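Local coordinates for protein ALDH21) (Physcomitrella patens subsp. patens, PDB 5MZ5) that oxidises succinic semialdehyde to succinate with NADP+ as a member of the aldehyde dehydrogenase family, and may also act on glyceraldehyde 3-phosphate, at residues E105-E110 and H229-L234; A109-R114 and L222-I227; I293-V298 and Y327-L332. All blocks are in the same frame, centred on the assembly; numbering follows the deposited sequence.

Interaction 1: E105-E110 and H229-L234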
loop_
_atom_site.group_PDB
_atom_site.type_symbol
_atom_site.label_atom_id
_atom_site.label_comp_id
_atom_site.label_asym_id
_atom_site.label_seq_id
_atom_site.Cartn_x
_atom_site.Cartn_y
_atom_site.Cartn_z
ATOM N N GLU A 105 20.180 8.471 -12.646
ATOM C CA GLU A 105 20.583 9.818 -12.240
ATOM C C GLU A 105 21.643 10.378 -13.185
ATOM O O GLU A 105 21.662 11.590 -13.429
ATOM C CB GLU A 105 21.084 9.846 -10.787
ATOM C CG GLU A 105 19.971 9.642 -9.776
ATOM C CD GLU A 105 20.419 9.689 -8.327
ATOM O OE1 GLU A 105 21.472 9.101 -7.988
ATOM O OE2 GLU A 105 19.695 10.311 -7.522
ATOM N N LYS A 106 22.518 9.499 -13.711
ATOM C CA LYS A 106 23.547 9.886 -14.672
ATOM C C LYS A 106 22.902 10.258 -16.013
ATOM O O LYS A 106 23.379 11.164 -16.677
ATOM C CB LYS A 106 24.617 8.793 -14.829
ATOM C CG LYS A 106 25.626 8.797 -13.696
ATOM C CD LYS A 106 26.618 7.645 -13.830
ATOM C CE LYS A 106 27.572 7.609 -12.658
ATOM N NZ LYS A 106 28.822 6.869 -12.981
ATOM N N VAL A 107 21.782 9.590 -16.379
ATOM C CA VAL A 107 21.020 9.903 -17.593
ATOM C C VAL A 107 20.382 11.306 -17.412
ATOM O O VAL A 107 20.492 12.131 -18.312
ATOM C CB VAL A 107 19.956 8.811 -17.950
ATOM C CG1 VAL A 107 19.107 9.228 -19.151
ATOM C CG2 VAL A 107 20.617 7.468 -18.211
ATOM N N VAL A 108 19.766 11.568 -16.235
ATOM C CA VAL A 108 19.159 12.862 -15.874
ATOM C C VAL A 108 20.193 14.008 -16.044
ATOM O O VAL A 108 19.895 14.992 -16.733
ATOM C CB VAL A 108 18.531 12.828 -14.450
ATOM C CG1 VAL A 108 18.181 14.228 -13.941
ATOM C CG2 VAL A 108 17.306 11.920 -14.407
ATOM N N ALA A 109 21.414 13.827 -15.488
ATOM C CA ALA A 109 22.523 14.784 -15.546
ATOM C C ALA A 109 22.994 15.062 -16.979
ATOM O O ALA A 109 23.222 16.223 -17.331
ATOM C CB ALA A 109 23.691 14.306 -14.684
ATOM N N GLU A 110 23.093 14.013 -17.809
ATOM C CA GLU A 110 23.493 14.151 -19.213
ATOM C C GLU A 110 22.413 14.816 -20.077
ATOM O O GLU A 110 22.762 15.600 -20.960
ATOM C CB GLU A 110 23.950 12.817 -19.797
ATOM C CG GLU A 110 25.464 12.684 -19.889
ATOM C CD GLU A 110 26.103 13.407 -21.063
ATOM O OE1 GLU A 110 25.996 12.901 -22.203
ATOM O OE2 GLU A 110 26.733 14.467 -20.841
ATOM N N HIS A 229 25.996 4.274 -22.922
ATOM C CA HIS A 229 27.296 3.689 -23.239
ATOM C C HIS A 229 28.400 4.145 -22.273
ATOM O O HIS A 229 29.269 3.354 -21.939
ATOM C CB HIS A 229 27.669 4.008 -24.709
ATOM C CG HIS A 229 29.103 3.738 -25.045
ATOM N ND1 HIS A 229 29.629 2.443 -25.013
ATOM C CD2 HIS A 229 30.096 4.603 -25.357
ATOM C CE1 HIS A 229 30.913 2.569 -25.310
ATOM N NE2 HIS A 229 31.240 3.846 -25.533
ATOM N N LYS A 230 28.358 5.408 -21.817
ATOM C CA LYS A 230 29.345 5.993 -20.906
ATOM C C LYS A 230 29.091 5.643 -19.428
ATOM O O LYS A 230 29.888 6.034 -18.579
ATOM C CB LYS A 230 29.393 7.528 -21.093
ATOM C CG LYS A 230 29.837 7.992 -22.492
ATOM C CD LYS A 230 29.680 9.529 -22.691
ATOM C CE LYS A 230 28.252 10.011 -22.901
ATOM N NZ LYS A 230 28.176 11.429 -23.346
ATOM N N ILE A 231 27.999 4.908 -19.109
ATOM C CA ILE A 231 27.673 4.577 -17.716
ATOM C C ILE A 231 28.227 3.188 -17.338
ATOM O O ILE A 231 27.697 2.153 -17.751
ATOM C CB ILE A 231 26.162 4.770 -17.397
ATOM C CG1 ILE A 231 25.733 6.230 -17.691
ATOM C CG2 ILE A 231 25.852 4.371 -15.938
ATOM C CD1 ILE A 231 24.233 6.467 -17.756
ATOM N N GLU A 232 29.293 3.207 -16.519
ATOM C CA GLU A 232 30.055 2.052 -16.038
ATOM C C GLU A 232 29.238 1.075 -15.183
ATOM O O GLU A 232 29.483 -0.127 -15.274
ATOM C CB GLU A 232 31.344 2.496 -15.311
ATOM C CG GLU A 232 31.129 3.446 -14.130
ATOM C CD GLU A 232 31.211 4.941 -14.404
ATOM O OE1 GLU A 232 30.482 5.445 -15.290
ATOM O OE2 GLU A 232 31.984 5.618 -13.689
ATOM N N GLU A 233 28.271 1.583 -14.371
ATOM C CA GLU A 233 27.379 0.790 -13.506
ATOM C C GLU A 233 26.492 -0.167 -14.310
ATOM O O GLU A 233 26.081 -1.204 -13.789
ATOM C CB GLU A 233 26.454 1.701 -12.673
ATOM C CG GLU A 233 27.116 2.430 -11.518
ATOM C CD GLU A 233 27.622 3.828 -11.807
ATOM O OE1 GLU A 233 27.951 4.126 -12.979
ATOM O OE2 GLU A 233 27.731 4.617 -10.841
ATOM N N LEU A 234 26.177 0.195 -15.561
ATOM C CA LEU A 234 25.318 -0.610 -16.416
ATOM C C LEU A 234 26.093 -1.774 -17.040
ATOM O O LEU A 234 27.056 -1.529 -17.758
ATOM C CB LEU A 234 24.633 0.291 -17.464
ATOM C CG LEU A 234 23.323 -0.206 -18.075
ATOM C CD1 LEU A 234 22.236 -0.432 -17.003
ATOM C CD2 LEU A 234 22.843 0.766 -19.134
#
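A salt-bridge network between helix 97-113 and the loop after helix 219-229 centres on Lys106, whose ammonium group is held by Glu232 and Glu233. The chain of Lys106 is extended beyond CG, which carries NZ past the side chain of Ile231 to the carboxylates. NZ lies 2.9 Å from Glu233 OE1 and uses the syn lone pair of that oxygen; a weaker bond, 3.3 Å long, runs from NZ to Glu233 OE2, so both oxygens of Glu233 face NZ, OE1 the closer. Glu232 approaches at about a right angle to the lysine and adds a second weak bond, OE1 to NZ at 3.2 Å. Both acids belong to the type I beta turn from Ile231 to Leu234, within the connection that leads from helix 219-229 to strand 239-241 of the cofactor-domain sheet, so the helix is tied to that link by charge as well as by packing. Ile231 supplies the packing: its CD1 sits 3.8 Å from Lys106 CB and equally close to Val107 CG2, beneath the polar layer. With an alanine here in place of the lysine, the carboxylates of Glu232 and Glu233 would probably be left without their shared countercharge and one flank of Ile231 would lose its cover. One helical turn further on, Lys230 NZ meets Glu110 OE1 at 2.9 Å from above the carboxylate, 57° out of its plane. Lys230 reaches this oxygen through a bend at chi3 (-75°), while Val107 also packs on Leu228 of helix 219-229.

Interaction 2: A109-R114 and L222-I227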
loop_
_atom_site.group_PDB
_atom_site.type_symbol
_atom_site.label_atom_id
_atom_site.label_comp_id
_atom_site.label_asym_id
_atom_site.label_seq_id
_atom_site.Cartn_x
_atom_site.Cartn_y
_atom_site.Cartn_z
ATOM N N ALA A 109 21.414 13.827 -15.488
ATOM C CA ALA A 109 22.523 14.784 -15.546
ATOM C C ALA A 109 22.994 15.062 -16.979
ATOM O O ALA A 109 23.222 16.223 -17.331
ATOM C CB ALA A 109 23.691 14.306 -14.684
ATOM N N GLU A 110 23.093 14.013 -17.809
ATOM C CA GLU A 110 23.493 14.151 -19.213
ATOM C C GLU A 110 22.413 14.816 -20.077
ATOM O O GLU A 110 22.762 15.600 -20.960
ATOM C CB GLU A 110 23.950 12.817 -19.797
ATOM C CG GLU A 110 25.464 12.684 -19.889
ATOM C CD GLU A 110 26.103 13.407 -21.063
ATOM O OE1 GLU A 110 25.996 12.901 -22.203
ATOM O OE2 GLU A 110 26.733 14.467 -20.841
ATOM N N LEU A 111 21.114 14.537 -19.805
ATOM C CA LEU A 111 19.994 15.185 -20.507
ATOM C C LEU A 111 19.957 16.692 -20.223
ATOM O O LEU A 111 19.725 17.476 -21.135
ATOM C CB LEU A 111 18.642 14.547 -20.167
ATOM C CG LEU A 111 18.392 13.114 -20.648
ATOM C CD1 LEU A 111 17.238 12.487 -19.896
ATOM C CD2 LEU A 111 18.139 13.053 -22.140
ATOM N N LYS A 112 20.227 17.095 -18.970
ATOM C CA LYS A 112 20.262 18.504 -18.571
ATOM C C LYS A 112 21.416 19.242 -19.252
ATOM O O LYS A 112 21.249 20.375 -19.698
ATOM C CB LYS A 112 20.385 18.629 -17.045
ATOM C CG LYS A 112 19.116 18.257 -16.302
ATOM C CD LYS A 112 19.333 18.317 -14.809
ATOM C CE LYS A 112 18.060 18.029 -14.039
ATOM N NZ LYS A 112 18.338 17.802 -12.600
ATOM N N ASN A 113 22.579 18.577 -19.338
ATOM C CA ASN A 113 23.822 19.073 -19.908
ATOM C C ASN A 113 23.748 19.269 -21.426
ATOM O O ASN A 113 24.349 20.201 -21.957
ATOM C CB ASN A 113 24.951 18.098 -19.549
ATOM C CG ASN A 113 26.326 18.691 -19.659
ATOM O OD1 ASN A 113 26.684 19.636 -18.945
ATOM N ND2 ASN A 113 27.132 18.132 -20.548
ATOM N N ARG A 114 23.025 18.377 -22.118
ATOM C CA ARG A 114 22.862 18.394 -23.570
ATOM C C ARG A 114 21.439 18.839 -23.978
ATOM O O ARG A 114 21.037 18.588 -25.104
ATOM C CB ARG A 114 23.174 16.988 -24.137
ATOM C CG ARG A 114 24.632 16.542 -23.956
ATOM C CD ARG A 114 24.851 15.122 -24.440
ATOM N NE ARG A 114 24.793 15.006 -25.897
ATOM C CZ ARG A 114 24.940 13.872 -26.570
ATOM N NH1 ARG A 114 25.155 12.728 -25.925
ATOM N NH2 ARG A 114 24.859 13.865 -27.894
ATOM N N LEU A 222 19.152 7.193 -30.131
ATOM C CA LEU A 222 20.586 6.988 -30.285
ATOM C C LEU A 222 21.394 7.873 -29.345
ATOM O O LEU A 222 22.467 7.459 -28.923
ATOM C CB LEU A 222 21.035 7.125 -31.758
ATOM C CG LEU A 222 20.506 6.019 -32.715
ATOM C CD1 LEU A 222 20.821 6.368 -34.174
ATOM C CD2 LEU A 222 21.046 4.621 -32.337
ATOM N N ILE A 223 20.857 9.064 -28.990
ATOM C CA ILE A 223 21.437 9.980 -28.013
ATOM C C ILE A 223 21.342 9.312 -26.636
ATOM O O ILE A 223 22.337 9.319 -25.912
ATOM C CB ILE A 223 20.816 11.417 -28.066
ATOM C CG1 ILE A 223 21.229 12.153 -29.374
ATOM C CG2 ILE A 223 21.214 12.254 -26.840
ATOM C CD1 ILE A 223 20.374 13.484 -29.707
ATOM N N LEU A 224 20.197 8.649 -26.316
ATOM C CA LEU A 224 20.074 7.912 -25.042
ATOM C C LEU A 224 21.129 6.794 -24.977
ATOM O O LEU A 224 21.762 6.632 -23.939
ATOM C CB LEU A 224 18.658 7.372 -24.741
ATOM C CG LEU A 224 17.609 8.398 -24.270
ATOM C CD1 LEU A 224 16.205 7.773 -24.224
ATOM C CD2 LEU A 224 17.964 9.015 -22.890
ATOM N N GLY A 225 21.375 6.149 -26.122
ATOM C CA GLY A 225 22.380 5.112 -26.330
ATOM C C GLY A 225 23.784 5.603 -26.054
ATOM O O GLY A 225 24.533 4.914 -25.364
ATOM N N GLU A 226 24.130 6.834 -26.525
ATOM C CA GLU A 226 25.431 7.476 -26.293
ATOM C C GLU A 226 25.625 7.714 -24.798
ATOM O O GLU A 226 26.706 7.451 -24.255
ATOM C CB GLU A 226 25.526 8.829 -27.013
ATOM C CG GLU A 226 25.639 8.779 -28.521
ATOM C CD GLU A 226 25.446 10.124 -29.205
ATOM O OE1 GLU A 226 24.974 10.121 -30.364
ATOM O OE2 GLU A 226 25.743 11.174 -28.586
ATOM N N ILE A 227 24.573 8.236 -24.147
ATOM C CA ILE A 227 24.555 8.517 -22.714
ATOM C C ILE A 227 24.761 7.199 -21.937
ATOM O O ILE A 227 25.652 7.125 -21.108
ATOM C CB ILE A 227 23.239 9.252 -22.323
ATOM C CG1 ILE A 227 23.210 10.681 -22.917
ATOM C CG2 ILE A 227 23.013 9.237 -20.795
ATOM C CD1 ILE A 227 21.840 11.343 -22.981
#
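The axes of the short helical segments 109-113 and 222-227 approach to 10.8 Å with their directions 122° apart, and the nearest CA atoms, those of Glu110 and Ile227, are 6.7 Å from each other. Between them Ile227 lies against the aliphatic base of Glu110, its CG2 3.8 Å from Glu110 CB, while the carboxylate of Glu110 has its salt bridge to Lys230, with OE1 still 3.6 Å from Ile227 CG1. Deeper in, Leu111 brings CD2 to 4.1 Å from Leu224 CD2 and also touches Ile227 CD1, the latter side chain crossing it at about a right angle. This apolar layer belongs to a helical cluster of the aldehyde dehydrogenase fold: Phe144 of helix 130-151 packs on both Leu111 and Leu224, and Ile118 of helix 115-126 on both Leu111 and Ile223. Arg114, the first residue past helix 97-113 and at the N-cap position of helix 115-126, supplies the polar part of the contact. A bend at chi3 (71°) swings its guanidinium across to a salt bridge with Glu226, where NH1 and NH2 both grip the single oxygen OE2. The NH2 bond to Glu226 OE2 is 2.9 Å long and the NH1 bond to the same atom 3.1 Å; the two donors come from one face of the carboxylate, on its syn and anti sides respectively. The guanidinium and carboxylate planes are 22° apart. Ile223 CG2 lies over a face of the guanidinium, 3.9 Å above its plane and displaced toward the rim. Glu117 gives NH2 a second acidic partner, and Glu110 OE1 lies at the guanidinium edge as a long ion pair.

Interaction 3: I293-V298 and Y327-L332. With GOL (glycerol), chain F.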
loop_
_atom_site.group_PDB
_atom_site.type_symbol
_atom_site.label_atom_id
_atom_site.label_comp_id
_atom_site.label_asym_id
_atom_site.label_seq_id
_atom_site.Cartn_x
_atom_site.Cartn_y
_atom_site.Cartn_z
ATOM N N ILE A 293 -15.800 17.385 -23.223
ATOM C CA ILE A 293 -17.083 17.993 -22.894
ATOM C C ILE A 293 -16.811 19.384 -22.294
ATOM O O ILE A 293 -15.984 19.510 -21.398
ATOM C CB ILE A 293 -17.920 17.121 -21.915
ATOM C CG1 ILE A 293 -18.350 15.799 -22.576
ATOM C CG2 ILE A 293 -19.154 17.904 -21.396
ATOM C CD1 ILE A 293 -19.150 14.829 -21.688
ATOM N N VAL A 294 -17.500 20.411 -22.798
ATOM C CA VAL A 294 -17.443 21.765 -22.260
ATOM C C VAL A 294 -18.853 22.054 -21.728
ATOM O O VAL A 294 -19.755 22.338 -22.506
ATOM C CB VAL A 294 -16.913 22.837 -23.266
ATOM C CG1 VAL A 294 -17.010 24.260 -22.683
ATOM C CG2 VAL A 294 -15.481 22.526 -23.673
ATOM N N ASP A 295 -19.050 21.894 -20.404
ATOM C CA ASP A 295 -20.341 22.150 -19.753
ATOM C C ASP A 295 -20.321 23.441 -18.935
ATOM O O ASP A 295 -21.357 23.885 -18.462
ATOM C CB ASP A 295 -20.789 20.939 -18.896
ATOM C CG ASP A 295 -22.297 20.857 -18.677
ATOM O OD1 ASP A 295 -23.036 20.641 -19.664
ATOM O OD2 ASP A 295 -22.732 20.964 -17.521
ATOM N N ASP A 296 -19.137 24.050 -18.798
ATOM C CA ASP A 296 -18.856 25.283 -18.054
ATOM C C ASP A 296 -17.504 25.836 -18.509
ATOM O O ASP A 296 -16.748 25.134 -19.183
ATOM C CB ASP A 296 -18.774 24.994 -16.523
ATOM C CG ASP A 296 -20.089 25.041 -15.765
ATOM O OD1 ASP A 296 -20.815 26.059 -15.885
ATOM O OD2 ASP A 296 -20.363 24.098 -15.002
ATOM N N TYR A 297 -17.187 27.079 -18.106
ATOM C CA TYR A 297 -15.892 27.720 -18.359
ATOM C C TYR A 297 -15.166 27.658 -17.026
ATOM O O TYR A 297 -15.685 28.168 -16.028
ATOM C CB TYR A 297 -16.046 29.185 -18.817
ATOM C CG TYR A 297 -16.944 29.409 -20.011
ATOM C CD1 TYR A 297 -17.062 28.448 -21.015
ATOM C CD2 TYR A 297 -17.617 30.616 -20.182
ATOM C CE1 TYR A 297 -17.895 28.649 -22.112
ATOM C CE2 TYR A 297 -18.434 30.840 -21.289
ATOM C CZ TYR A 297 -18.563 29.855 -22.257
ATOM O OH TYR A 297 -19.361 30.063 -23.352
ATOM N N VAL A 298 -14.032 26.941 -16.966
ATOM C CA VAL A 298 -13.329 26.780 -15.689
ATOM C C VAL A 298 -11.836 27.164 -15.786
ATOM O O VAL A 298 -11.097 26.466 -16.475
ATOM C CB VAL A 298 -13.521 25.361 -15.053
ATOM C CG1 VAL A 298 -12.980 25.328 -13.617
ATOM C CG2 VAL A 298 -14.987 24.908 -15.087
ATOM N N TYR A 327 -17.400 18.591 -27.654
ATOM C CA TYR A 327 -18.834 18.620 -27.337
ATOM C C TYR A 327 -19.099 19.789 -26.408
ATOM O O TYR A 327 -18.571 19.834 -25.295
ATOM C CB TYR A 327 -19.284 17.272 -26.715
ATOM C CG TYR A 327 -19.058 16.117 -27.669
ATOM C CD1 TYR A 327 -20.004 15.794 -28.643
ATOM C CD2 TYR A 327 -17.872 15.385 -27.638
ATOM C CE1 TYR A 327 -19.775 14.771 -29.563
ATOM C CE2 TYR A 327 -17.626 14.371 -28.557
ATOM C CZ TYR A 327 -18.580 14.065 -29.519
ATOM O OH TYR A 327 -18.328 13.071 -30.427
ATOM N N VAL A 328 -19.838 20.786 -26.906
ATOM C CA VAL A 328 -20.132 22.002 -26.145
ATOM C C VAL A 328 -21.635 22.115 -25.893
ATOM O O VAL A 328 -22.429 21.933 -26.809
ATOM C CB VAL A 328 -19.564 23.259 -26.861
ATOM C CG1 VAL A 328 -19.839 24.525 -26.055
ATOM C CG2 VAL A 328 -18.066 23.102 -27.141
ATOM N N HIS A 329 -22.022 22.389 -24.642
ATOM C CA HIS A 329 -23.426 22.543 -24.300
ATOM C C HIS A 329 -24.040 23.729 -25.100
ATOM O O HIS A 329 -23.383 24.754 -25.304
ATOM C CB HIS A 329 -23.599 22.716 -22.789
ATOM C CG HIS A 329 -25.040 22.773 -22.375
ATOM N ND1 HIS A 329 -25.716 23.964 -22.306
ATOM C CD2 HIS A 329 -25.895 21.769 -22.077
ATOM C CE1 HIS A 329 -26.946 23.660 -21.938
ATOM N NE2 HIS A 329 -27.101 22.351 -21.788
ATOM N N GLU A 330 -25.287 23.543 -25.579
ATOM C CA GLU A 330 -26.045 24.486 -26.398
ATOM C C GLU A 330 -26.050 25.931 -25.877
ATOM O O GLU A 330 -26.007 26.848 -26.704
ATOM C CB GLU A 330 -27.479 23.982 -26.628
ATOM C CG GLU A 330 -28.325 23.863 -25.371
ATOM C CD GLU A 330 -29.734 23.316 -25.506
ATOM O OE1 GLU A 330 -30.256 22.830 -24.479
ATOM O OE2 GLU A 330 -30.318 23.360 -26.613
ATOM N N ARG A 331 -26.091 26.150 -24.529
ATOM C CA ARG A 331 -26.106 27.513 -23.964
ATOM C C ARG A 331 -24.752 28.235 -24.148
ATOM O O ARG A 331 -24.705 29.461 -24.144
ATOM C CB ARG A 331 -26.574 27.524 -22.477
ATOM C CG ARG A 331 -25.457 27.232 -21.469
ATOM C CD ARG A 331 -25.905 26.978 -20.029
ATOM N NE ARG A 331 -24.774 27.090 -19.098
ATOM C CZ ARG A 331 -23.919 26.109 -18.791
ATOM N NH1 ARG A 331 -24.082 24.893 -19.295
ATOM N NH2 ARG A 331 -22.918 26.331 -17.957
ATOM N N LEU A 332 -23.662 27.465 -24.312
ATOM C CA LEU A 332 -22.299 27.989 -24.444
ATOM C C LEU A 332 -21.776 27.914 -25.865
ATOM O O LEU A 332 -20.776 28.560 -26.171
ATOM C CB LEU A 332 -21.343 27.177 -23.526
ATOM C CG LEU A 332 -21.719 27.026 -22.046
ATOM C CD1 LEU A 332 -20.745 26.090 -21.336
ATOM C CD2 LEU A 332 -21.819 28.385 -21.346
HETATM C C1 GOL F . -20.239 28.699 -17.853
HETATM O O1 GOL F . -19.341 28.609 -16.749
HETATM C C2 GOL F . -21.471 29.523 -17.541
HETATM O O2 GOL F . -22.038 29.147 -16.278
HETATM C C3 GOL F . -21.174 31.002 -17.553
HETATM O O3 GOL F . -21.277 31.506 -18.876
#
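Arg331 starts its side chain with CG between the backbone N and the carbonyl carbon (chi1 84°) and then runs extended to NE, which carries its guanidinium back over the turn to the backbone of Asp295. There NH1 and NH2 both donate to Asp295 O, the shorter bond being 2.9 Å from NH2, and both arrive from the same face of the carbonyl. NH2 also forms a salt bridge with Asp296 OD1 at 3.0 Å, although the carboxylate stands steeply against the guanidinium, with 78° between the planes. A glycerol sits beside this pair: Tyr297 N donates almost straight to its O1 (3.0 Å, 175° at the hydrogen), O1 donates in turn to Asp296 OD1, and C1 lies over a face of the Tyr297 ring. Leu332 packs against the turn, its CD1 3.6 Å from Asp296 N and its CD2 3.7 Å from Tyr297 CZ, as leucine and tyrosine slide past each other in opposite directions; the Tyr297 hydroxyl is hydrogen-bonded to Glu335. Asp295 directs its carboxylate elsewhere, to Tyr425 and Lys453, with OD1 still passing close to His329 CB. Behind the turn the chains pair as strands: Val294 N donates a hydrogen bond to Tyr327 O at 2.8 Å, and His329 N one to Val294 O at 3.1 Å. Ile293 and Tyr327 lie on one face of the sheet, Val294 and Val328 on the other, where Val328 meets Tyr333 and Val336 of helix 333-345. Adjacent parallel strands joined through helix 301-313 form a beta-alpha-beta crossover, here at the C-terminal ends of strands 290-294 and 323-329 in the mixed sheet of the aldehyde dehydrogenase fold.

Interactions 1 and 2 are successive parts of one interface: their centres are 8 Å apart, they share Ala109 and Glu110, and helix 97-113 serves both. Val107 of the first reaches the second, its CG1 3.9 Å from Leu224 CD2, so the apolar layers are continuous. Glu110 OE1 is shared by two cations, salt-bridged to Lys230 and a long ion pair with Arg114 NH1; Lys230 NZ is 4.2 Å from Arg114 NH1. Interaction 2 approaches the active-site region: the side chain of Leu224 is about 9 Å from that of NADP+-binding Ser186, and that of Leu111 about 10 Å from succinate-binding Arg139. Interaction 3 stands apart across the chain's centre, its nearest atoms about 30 Å from interaction 2.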